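Local coordinates for protein similar to hydroxylamine oxidoreductase (Kuenenia stuttgartiensis, PDB 6H5L) that probably acts as an oxidoreductase of the hydroxylamine oxidoreductase family, working within a multiheme reductase complex of an anammox bacterium and binding several hemes c, at residues 280-285 against 347-352; 25-30 against 40-45; 70-75 against 132-137. All coordinates share one frame; numbering follows the deposited sequence.

Interaction 1 of 3, residues 280-285 against 347-352. With HEC (heme c), chain I.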
# COMPACT_ATOMS: atom_id res chain seq x y z
N CYS A 280 -4.84 -28.88 22.33
CA CYS A 280 -4.81 -30.32 22.56
C CYS A 280 -3.51 -30.92 22.07
O CYS A 280 -2.90 -31.76 22.74
CB CYS A 280 -5.99 -31.01 21.87
SG CYS A 280 -7.45 -29.98 21.64
N GLN A 281 -3.06 -30.48 20.89
CA GLN A 281 -1.84 -31.02 20.31
C GLN A 281 -0.61 -30.61 21.11
O GLN A 281 0.32 -31.40 21.27
CB GLN A 281 -1.73 -30.57 18.85
CG GLN A 281 -2.85 -31.11 17.95
CD GLN A 281 -4.17 -30.36 18.09
OE1 GLN A 281 -4.44 -29.72 19.10
NE2 GLN A 281 -5.00 -30.44 17.05
N TYR A 282 -0.58 -29.38 21.62
CA TYR A 282 0.59 -28.94 22.37
C TYR A 282 0.70 -29.68 23.69
O TYR A 282 1.80 -30.12 24.07
CB TYR A 282 0.54 -27.43 22.60
CG TYR A 282 1.87 -26.87 23.03
CD1 TYR A 282 2.87 -26.61 22.10
CD2 TYR A 282 2.15 -26.62 24.37
CE1 TYR A 282 4.10 -26.11 22.48
CE2 TYR A 282 3.37 -26.12 24.77
CZ TYR A 282 4.34 -25.86 23.82
OH TYR A 282 5.56 -25.37 24.20
N CYS A 283 -0.41 -29.84 24.41
CA CYS A 283 -0.38 -30.54 25.69
C CYS A 283 -0.08 -32.03 25.50
O CYS A 283 0.77 -32.59 26.20
CB CYS A 283 -1.72 -30.35 26.42
SG CYS A 283 -1.81 -28.96 27.58
N HIS A 284 -0.76 -32.67 24.55
CA HIS A 284 -0.75 -34.13 24.47
C HIS A 284 0.33 -34.70 23.56
O HIS A 284 0.83 -35.80 23.82
CB HIS A 284 -2.11 -34.64 24.02
CG HIS A 284 -3.15 -34.63 25.10
ND1 HIS A 284 -3.31 -35.67 25.99
CD2 HIS A 284 -4.06 -33.69 25.44
CE1 HIS A 284 -4.28 -35.37 26.83
NE2 HIS A 284 -4.76 -34.18 26.52
N MET A 285 0.70 -33.99 22.49
CA MET A 285 1.74 -34.51 21.61
C MET A 285 3.14 -34.21 22.12
O MET A 285 4.12 -34.70 21.53
CB MET A 285 1.58 -33.96 20.19
CG MET A 285 0.31 -34.43 19.52
SD MET A 285 0.36 -34.27 17.73
CE MET A 285 -0.82 -35.54 17.26
N LEU A 347 4.41 -31.54 33.86
CA LEU A 347 4.82 -30.32 34.53
C LEU A 347 5.78 -29.50 33.66
O LEU A 347 5.83 -28.27 33.79
CB LEU A 347 5.46 -30.65 35.87
CG LEU A 347 4.49 -31.20 36.92
CD1 LEU A 347 5.22 -31.57 38.21
CD2 LEU A 347 3.38 -30.20 37.20
N GLU A 348 6.53 -30.16 32.78
CA GLU A 348 7.37 -29.42 31.84
C GLU A 348 6.52 -28.60 30.87
O GLU A 348 6.92 -27.49 30.48
CB GLU A 348 8.28 -30.38 31.07
CG GLU A 348 9.21 -31.19 31.96
CD GLU A 348 10.23 -31.97 31.16
OE1 GLU A 348 11.44 -31.81 31.41
OE2 GLU A 348 9.82 -32.74 30.26
N VAL A 349 5.36 -29.12 30.48
CA VAL A 349 4.46 -28.36 29.63
C VAL A 349 3.88 -27.17 30.38
O VAL A 349 3.93 -26.03 29.91
CB VAL A 349 3.34 -29.27 29.08
CG1 VAL A 349 2.23 -28.43 28.46
CG2 VAL A 349 3.90 -30.23 28.05
N CYS A 350 3.32 -27.42 31.57
CA CYS A 350 2.67 -26.36 32.32
C CYS A 350 3.65 -25.30 32.79
O CYS A 350 3.28 -24.13 32.91
CB CYS A 350 1.93 -26.95 33.52
SG CYS A 350 1.05 -28.50 33.22
N ALA A 351 4.90 -25.68 33.06
CA ALA A 351 5.88 -24.73 33.57
C ALA A 351 6.24 -23.66 32.54
O ALA A 351 6.82 -22.63 32.91
CB ALA A 351 7.15 -25.45 34.02
N LYS A 352 5.92 -23.88 31.26
CA LYS A 352 6.20 -22.88 30.24
C LYS A 352 5.32 -21.64 30.39
O LYS A 352 5.68 -20.58 29.87
CB LYS A 352 6.01 -23.49 28.85
CG LYS A 352 6.95 -24.65 28.55
CD LYS A 352 6.61 -25.33 27.24
CE LYS A 352 7.63 -26.39 26.89
NZ LYS A 352 8.99 -25.80 26.75
FE HEC I . -6.27 -33.38 27.56
CHA HEC I . -6.36 -35.92 29.77
CHB HEC I . -8.14 -35.22 25.31
CHC HEC I . -6.44 -30.69 25.43
CHD HEC I . -3.87 -31.71 29.41
NA HEC I . -7.18 -35.19 27.58
C1A HEC I . -6.92 -36.15 28.53
C2A HEC I . -7.33 -37.43 28.00
C3A HEC I . -7.82 -37.24 26.77
C4A HEC I . -7.74 -35.83 26.48
CMA HEC I . -8.38 -38.32 25.83
CAA HEC I . -7.22 -38.78 28.72
CBA HEC I . -5.85 -39.37 28.44
CGA HEC I . -4.93 -39.02 29.58
O1A HEC I . -3.94 -38.27 29.34
O2A HEC I . -5.18 -39.47 30.72
NB HEC I . -7.09 -33.04 25.68
C1B HEC I . -7.92 -33.90 24.99
C2B HEC I . -8.51 -33.18 23.89
C3B HEC I . -8.04 -31.93 23.91
C4B HEC I . -7.14 -31.81 25.05
CMB HEC I . -9.48 -33.78 22.85
CAB HEC I . -8.39 -30.80 22.92
CBB HEC I . -9.88 -30.40 23.01
NC HEC I . -5.29 -31.57 27.41
C1C HEC I . -5.59 -30.57 26.50
C2C HEC I . -4.98 -29.34 26.97
C3C HEC I . -4.15 -29.66 27.96
C4C HEC I . -4.41 -31.04 28.33
CMC HEC I . -4.89 -28.05 26.12
CAC HEC I . -3.20 -28.69 28.71
CBC HEC I . -4.01 -27.68 29.55
ND HEC I . -5.25 -33.76 29.32
C1D HEC I . -4.34 -32.90 29.93
C2D HEC I . -3.94 -33.48 31.20
C3D HEC I . -4.72 -34.79 31.31
C4D HEC I . -5.51 -34.89 30.10
CMD HEC I . -2.95 -32.89 32.22
CAD HEC I . -4.67 -35.81 32.47
CBD HEC I . -3.42 -36.66 32.28
CGD HEC I . -3.34 -37.72 33.35
O1D HEC I . -2.91 -37.39 34.48
O2D HEC I . -3.70 -38.89 33.05

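Interaction 2 of 3, residues 25-30 against 40-45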
# COMPACT_ATOMS: atom_id res chain seq x y z
N GLN A 25 -4.03 -60.75 12.94
CA GLN A 25 -4.06 -60.20 11.58
C GLN A 25 -5.09 -60.91 10.71
O GLN A 25 -5.60 -60.31 9.76
CB GLN A 25 -2.68 -60.29 10.94
CG GLN A 25 -1.63 -59.39 11.56
CD GLN A 25 -0.36 -59.31 10.74
OE1 GLN A 25 -0.41 -59.06 9.53
NE2 GLN A 25 0.78 -59.53 11.38
N ALA A 26 -5.40 -62.17 11.02
CA ALA A 26 -6.37 -62.90 10.22
C ALA A 26 -7.78 -62.36 10.42
O ALA A 26 -8.63 -62.49 9.52
CB ALA A 26 -6.33 -64.39 10.57
N VAL A 27 -8.06 -61.74 11.57
CA VAL A 27 -9.39 -61.23 11.89
C VAL A 27 -9.45 -59.71 11.85
O VAL A 27 -10.53 -59.15 12.08
CB VAL A 27 -9.88 -61.75 13.25
CG1 VAL A 27 -9.98 -63.26 13.24
CG2 VAL A 27 -8.96 -61.27 14.37
N TYR A 28 -8.34 -59.03 11.57
CA TYR A 28 -8.35 -57.57 11.57
C TYR A 28 -7.75 -56.97 10.30
O TYR A 28 -8.16 -55.88 9.89
CB TYR A 28 -7.63 -57.03 12.80
CG TYR A 28 -8.51 -56.95 14.03
CD1 TYR A 28 -9.60 -56.09 14.07
CD2 TYR A 28 -8.26 -57.72 15.16
CE1 TYR A 28 -10.42 -56.00 15.18
CE2 TYR A 28 -9.07 -57.65 16.28
CZ TYR A 28 -10.14 -56.78 16.29
OH TYR A 28 -10.95 -56.70 17.40
N LYS A 29 -6.80 -57.65 9.67
CA LYS A 29 -6.17 -57.12 8.46
C LYS A 29 -6.57 -57.85 7.19
O LYS A 29 -6.81 -57.20 6.17
CB LYS A 29 -4.64 -57.14 8.58
CG LYS A 29 -3.96 -56.47 7.39
CD LYS A 29 -2.45 -56.58 7.42
CE LYS A 29 -1.85 -55.87 6.22
NZ LYS A 29 -0.36 -55.94 6.18
N ASP A 30 -6.63 -59.18 7.22
CA ASP A 30 -6.97 -59.95 6.02
C ASP A 30 -8.30 -59.48 5.44
O ASP A 30 -9.29 -59.33 6.17
CB ASP A 30 -7.02 -61.44 6.34
CG ASP A 30 -5.64 -62.03 6.58
OD1 ASP A 30 -4.64 -61.30 6.42
OD2 ASP A 30 -5.56 -63.23 6.93
N PRO A 40 -12.18 -61.40 17.17
CA PRO A 40 -12.47 -62.79 17.54
C PRO A 40 -13.89 -63.23 17.23
O PRO A 40 -14.13 -64.44 17.06
CB PRO A 40 -12.17 -62.82 19.04
CG PRO A 40 -12.27 -61.40 19.49
CD PRO A 40 -11.77 -60.59 18.33
N PHE A 41 -14.84 -62.30 17.16
CA PHE A 41 -16.23 -62.62 16.85
C PHE A 41 -16.59 -62.23 15.42
O PHE A 41 -17.72 -61.82 15.15
CB PHE A 41 -17.16 -61.93 17.84
CG PHE A 41 -16.75 -62.11 19.28
CD1 PHE A 41 -16.71 -63.37 19.85
CD2 PHE A 41 -16.40 -61.02 20.05
CE1 PHE A 41 -16.33 -63.54 21.16
CE2 PHE A 41 -16.01 -61.18 21.37
CZ PHE A 41 -15.98 -62.45 21.92
N THR A 42 -15.63 -62.35 14.49
CA THR A 42 -15.88 -61.95 13.11
C THR A 42 -16.97 -62.79 12.45
O THR A 42 -17.66 -62.31 11.54
CB THR A 42 -14.58 -62.04 12.30
OG1 THR A 42 -14.85 -61.80 10.92
CG2 THR A 42 -13.95 -63.42 12.46
N LYS A 43 -17.14 -64.03 12.90
CA LYS A 43 -18.14 -64.93 12.33
C LYS A 43 -19.53 -64.73 12.91
O LYS A 43 -20.47 -65.41 12.48
CB LYS A 43 -17.69 -66.37 12.53
CG LYS A 43 -16.37 -66.73 11.87
CD LYS A 43 -16.47 -66.66 10.35
CE LYS A 43 -15.20 -67.15 9.69
NZ LYS A 43 -15.32 -67.19 8.20
N TYR A 44 -19.69 -63.84 13.89
CA TYR A 44 -20.97 -63.65 14.55
C TYR A 44 -21.75 -62.45 14.03
O TYR A 44 -22.91 -62.27 14.40
CB TYR A 44 -20.76 -63.50 16.06
CG TYR A 44 -20.29 -64.78 16.73
CD1 TYR A 44 -18.96 -65.18 16.65
CD2 TYR A 44 -21.17 -65.58 17.45
CE1 TYR A 44 -18.52 -66.34 17.25
CE2 TYR A 44 -20.74 -66.74 18.06
CZ TYR A 44 -19.42 -67.11 17.96
OH TYR A 44 -18.98 -68.27 18.57
N PHE A 45 -21.14 -61.61 13.19
CA PHE A 45 -21.82 -60.46 12.62
C PHE A 45 -21.20 -60.14 11.26
O PHE A 45 -20.21 -60.76 10.85
CB PHE A 45 -21.76 -59.25 13.56
CG PHE A 45 -20.38 -58.66 13.70
CD1 PHE A 45 -19.47 -59.20 14.60
CD2 PHE A 45 -20.00 -57.56 12.95
CE1 PHE A 45 -18.21 -58.65 14.74
CE2 PHE A 45 -18.74 -57.01 13.08
CZ PHE A 45 -17.84 -57.56 13.97

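Interaction 3 of 3, residues 70-75 against 132-137. With HEC (heme c), chain D.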
# COMPACT_ATOMS: atom_id res chain seq x y z
N ILE A 70 -8.49 -49.07 -17.05
CA ILE A 70 -7.80 -48.55 -18.24
C ILE A 70 -7.04 -47.27 -17.92
O ILE A 70 -5.98 -47.01 -18.51
CB ILE A 70 -8.81 -48.34 -19.39
CG1 ILE A 70 -8.07 -47.92 -20.66
CG2 ILE A 70 -9.88 -47.32 -19.00
CD1 ILE A 70 -8.97 -47.69 -21.85
N PHE A 71 -7.54 -46.47 -16.98
CA PHE A 71 -6.82 -45.26 -16.60
C PHE A 71 -5.58 -45.58 -15.78
O PHE A 71 -4.59 -44.85 -15.84
CB PHE A 71 -7.75 -44.32 -15.83
CG PHE A 71 -9.09 -44.14 -16.47
CD1 PHE A 71 -9.21 -43.53 -17.71
CD2 PHE A 71 -10.24 -44.58 -15.84
CE1 PHE A 71 -10.45 -43.37 -18.31
CE2 PHE A 71 -11.48 -44.42 -16.43
CZ PHE A 71 -11.58 -43.81 -17.67
N ILE A 72 -5.62 -46.67 -15.01
CA ILE A 72 -4.44 -47.12 -14.28
C ILE A 72 -3.49 -47.86 -15.21
O ILE A 72 -2.26 -47.68 -15.14
CB ILE A 72 -4.84 -47.99 -13.08
CG1 ILE A 72 -5.92 -47.31 -12.25
CG2 ILE A 72 -3.63 -48.32 -12.22
CD1 ILE A 72 -6.52 -48.21 -11.20
N GLU A 73 -4.03 -48.70 -16.10
CA GLU A 73 -3.20 -49.56 -16.93
C GLU A 73 -2.29 -48.77 -17.86
O GLU A 73 -1.17 -49.19 -18.14
CB GLU A 73 -4.08 -50.52 -17.73
CG GLU A 73 -4.33 -51.85 -17.04
CD GLU A 73 -5.53 -52.58 -17.58
OE1 GLU A 73 -6.20 -52.05 -18.49
OE2 GLU A 73 -5.82 -53.69 -17.08
N GLN A 74 -2.75 -47.62 -18.35
CA GLN A 74 -1.95 -46.77 -19.21
C GLN A 74 -1.42 -45.54 -18.48
O GLN A 74 -0.96 -44.59 -19.13
CB GLN A 74 -2.75 -46.36 -20.45
CG GLN A 74 -3.13 -47.55 -21.32
CD GLN A 74 -3.87 -47.14 -22.59
OE1 GLN A 74 -3.58 -46.10 -23.18
NE2 GLN A 74 -4.81 -47.97 -23.01
N GLU A 75 -1.46 -45.55 -17.14
CA GLU A 75 -0.84 -44.51 -16.31
C GLU A 75 -1.32 -43.12 -16.70
O GLU A 75 -0.54 -42.17 -16.78
CB GLU A 75 0.69 -44.61 -16.36
CG GLU A 75 1.22 -45.94 -15.85
CD GLU A 75 2.71 -46.12 -16.11
OE1 GLU A 75 3.51 -45.76 -15.23
OE2 GLU A 75 3.06 -46.61 -17.20
N CYS A 132 -1.81 -42.03 -4.37
CA CYS A 132 -2.54 -42.47 -3.19
C CYS A 132 -3.61 -43.51 -3.47
O CYS A 132 -3.97 -44.26 -2.55
CB CYS A 132 -3.20 -41.27 -2.49
SG CYS A 132 -2.10 -40.26 -1.47
N HIS A 133 -4.13 -43.59 -4.69
CA HIS A 133 -5.30 -44.41 -4.96
C HIS A 133 -5.08 -45.55 -5.95
O HIS A 133 -5.85 -46.52 -5.92
CB HIS A 133 -6.47 -43.55 -5.48
CG HIS A 133 -7.07 -42.66 -4.43
ND1 HIS A 133 -7.84 -43.15 -3.40
CD2 HIS A 133 -7.03 -41.32 -4.27
CE1 HIS A 133 -8.24 -42.14 -2.64
NE2 HIS A 133 -7.76 -41.02 -3.15
N ALA A 134 -4.08 -45.47 -6.82
CA ALA A 134 -3.94 -46.41 -7.93
C ALA A 134 -3.08 -47.59 -7.50
O ALA A 134 -1.86 -47.46 -7.35
CB ALA A 134 -3.36 -45.72 -9.16
N ASP A 135 -3.71 -48.74 -7.30
CA ASP A 135 -2.97 -49.99 -7.10
C ASP A 135 -2.41 -50.43 -8.45
O ASP A 135 -3.15 -50.66 -9.40
CB ASP A 135 -3.89 -51.06 -6.51
CG ASP A 135 -3.12 -52.28 -6.00
OD1 ASP A 135 -2.06 -52.61 -6.57
OD2 ASP A 135 -3.59 -52.91 -5.03
N THR A 136 -1.08 -50.55 -8.52
CA THR A 136 -0.44 -50.82 -9.81
C THR A 136 -0.42 -52.31 -10.14
O THR A 136 -0.62 -52.69 -11.30
CB THR A 136 0.98 -50.24 -9.80
OG1 THR A 136 0.92 -48.86 -10.21
CG2 THR A 136 1.90 -51.00 -10.74
N GLU A 137 -0.20 -53.16 -9.13
CA GLU A 137 -0.13 -54.60 -9.39
C GLU A 137 -1.47 -55.14 -9.89
O GLU A 137 -1.52 -55.88 -10.88
CB GLU A 137 0.30 -55.34 -8.12
CG GLU A 137 1.77 -55.16 -7.76
CD GLU A 137 2.19 -56.02 -6.58
OE1 GLU A 137 1.62 -57.12 -6.41
OE2 GLU A 137 3.08 -55.60 -5.81
FE HEC D . -8.40 -39.32 -2.31
CHA HEC D . -10.67 -41.01 -0.38
CHB HEC D . -10.84 -38.92 -4.74
CHC HEC D . -6.13 -37.84 -4.38
CHD HEC D . -5.91 -39.83 0.04
NA HEC D . -10.39 -39.84 -2.52
C1A HEC D . -11.11 -40.58 -1.61
C2A HEC D . -12.43 -40.82 -2.16
C3A HEC D . -12.48 -40.25 -3.37
C4A HEC D . -11.19 -39.62 -3.61
CMA HEC D . -13.64 -40.21 -4.39
CAA HEC D . -13.53 -41.64 -1.42
CBA HEC D . -14.88 -40.95 -1.33
CGA HEC D . -14.78 -39.59 -0.67
O1A HEC D . -14.22 -39.51 0.45
O2A HEC D . -15.27 -38.61 -1.27
NB HEC D . -8.47 -38.56 -4.21
C1B HEC D . -9.58 -38.43 -5.02
C2B HEC D . -9.20 -37.68 -6.20
C3B HEC D . -7.89 -37.39 -6.10
C4B HEC D . -7.41 -37.93 -4.85
CMB HEC D . -10.14 -37.32 -7.36
CAB HEC D . -7.03 -36.60 -7.11
CBB HEC D . -7.42 -35.11 -7.12
NC HEC D . -6.40 -38.91 -2.18
C1C HEC D . -5.65 -38.30 -3.17
C2C HEC D . -4.32 -38.09 -2.66
C3C HEC D . -4.22 -38.76 -1.50
C4C HEC D . -5.55 -39.21 -1.14
CMC HEC D . -3.14 -37.60 -3.53
CAC HEC D . -2.94 -38.90 -0.63
CBC HEC D . -2.43 -37.54 -0.12
ND HEC D . -8.28 -40.32 -0.49
C1D HEC D . -7.18 -40.27 0.37
C2D HEC D . -7.58 -40.78 1.66
C3D HEC D . -9.06 -41.14 1.52
C4D HEC D . -9.41 -40.82 0.16
CMD HEC D . -6.72 -40.93 2.93
CAD HEC D . -9.98 -41.73 2.60
CBD HEC D . -9.64 -43.21 2.75
CGD HEC D . -10.68 -43.88 3.60
O1D HEC D . -11.51 -43.17 4.21
O2D HEC D . -10.65 -45.14 3.66

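Interaction 1 of 3, residues 280-285 against 347-352
The helix of 280-285 passes the C-terminal part of helix 337-350 most closely at Cys283 and Val349, whose CA atoms are 6.6 Å apart. Contact is made entirely by side chains. Val349 carries its CG1 methyl anti to the backbone N (chi1 167°), a setting that brings this branch 4.2 Å from Cys283 SG. The same methyl lies beside Tyr282, 4.5 Å from CD2, and meets the ring obliquely. Farther out, the phenol reaches Lys352: Tyr282 OH comes 3.2 Å from Lys352 CD, which lies near the ring plane, at the hydroxyl-bearing edge. The extended lysine chain carries CD to the hydroxyl, and the bend at chi4 (-60°) then sets the direction of NZ. Pro271 packs against both Tyr282 and Lys352, and the ring of Phe292, on strand 291-292, meets that of Tyr282 with the planes at about 50°.

The sulfur that Val349 touches is not a free thiol. Cys283 SG is bonded to CAC of the heme, Cys280 SG is bonded to CAB, and His284 NE2 binds the iron at 2.0 Å, with His477 as the second iron ligand. On the other segment, Cys350 is linked covalently to a different heme, which lies about 4 Å from the side chain of Val349. Val349 thus touches the sulfur of one heme attachment and lies beside the heme of the other. Cys280 to His284 form a CXXCH motif, the signature of c-type cytochromes, whose heme has the bis-histidine ligation common in multiheme members; it packs here against the start of the next such motif.

Interaction 2 of 3, residues 25-30 against 40-45
Gln25 O is gripped by two backbone amides, Lys29 N at 2.9 Å and Asp30 N at 3.0 Å, and this pair of bonds winds the turn that presents Val27 and Tyr28 to Pro40 and Thr42. The double acceptance ties the backbone around the two contact residues without using any side chain. What crosses to 40-45 is van der Waals contact, mostly between carbons, and no hydrogen bond joins the two segments.

Val27 is the nearest residue to Pro40 by backbone, with CA atoms 6.6 Å apart, and its two methyls divide the work. CG1, anti to the carbonyl carbon (chi1 -61°), lies 4.0 Å from Thr42 CG2, methyl against methyl. CG2 instead lies 4.3 Å from Pro40 N, over the start of the second segment. Thr42 keeps its two branches equally distinct: OG1 stands anti to the backbone N (chi1 174°) and hydrogen-bonds to Glu36, which leaves the methyl to meet the valine. The polar and apolar needs of this threonine are therefore met by separate partners.

Tyr28 supplies the other touch: its ring atom CE2 is 4.5 Å from Pro40 CD, with OH slightly closer to that carbon. The ring approaches the pyrrolidine obliquely, so this is van der Waals contact with no stacking. Beyond that, Pro40 CG sits 4.1 Å above one face of the Phe41 ring, displaced to the rim, which continues the apolar layer along the loop.

A backbone bond between Val27 and Gly39 fastens the return of the chain. Helix 174-180 backs the pair, with Ile180 touching both Tyr28 and Pro40, while Phe41 and Tyr44 touch helices 182-189 and 406-412 and Phe45 packs on 182-189, setting helix 22-28 and its following loop against this helical group.

Interaction 3 of 3, residues 70-75 against 132-137
Ile72 faces Ala134, and the two CA atoms are 6.4 Å apart. Its CB points toward the other segment and splits into two branches. The CG2 methyl, anti to the backbone N, does the touching: it sits 4.0 Å from Ala134 CB and 3.7 Å from Asp135 O, bridging the two residues. The other branch runs through CG1, 4.3 Å from Ala134 CB, to the tip, Ile72 CD1, 4.5 Å from Ala134 CB. A heme other than the one bonded to Cys132 is about 4 Å from this isoleucine side chain, so Ile72 helps to line its pocket.

Just before Ala134, the chain is fixed to its own heme: Cys132 SG is bonded to CAC, and His133 NE2 binds the iron at 2.0 Å, opposite a second histidine, His216. His133 ND1 hydrogen-bonds to Arg142 O, which, together with the iron bond, helps to set the ring's rotation.

Helix 69-73 ends in a Schellman motif, with Glu75 at positive phi. Its last turn lies against the point where helix 129-133 gives way to the short, weakly bonded strand at about 134-135, antiparallel to 140-141.

The three contacts follow one another along the chain without nesting: interaction 2 closes first, then interaction 3, and then interaction 1 opens. None touches another. Interactions 2 and 3 are nearest, with centres 29 Å apart and nearest atoms about 12 Å, while interaction 1 lies 38 Å from interaction 2 and 44 Å from interaction 3, centre to centre. Interactions 1 and 3 follow one principle: an aliphatic side chain packs beside covalently held hemes, each contact lying among more than one heme. Interaction 2, on the opposite side of the chain's centre from interaction 1, keeps apart from the hemes; the side chain of Tyr28 is about 10 Å from a bound heme c.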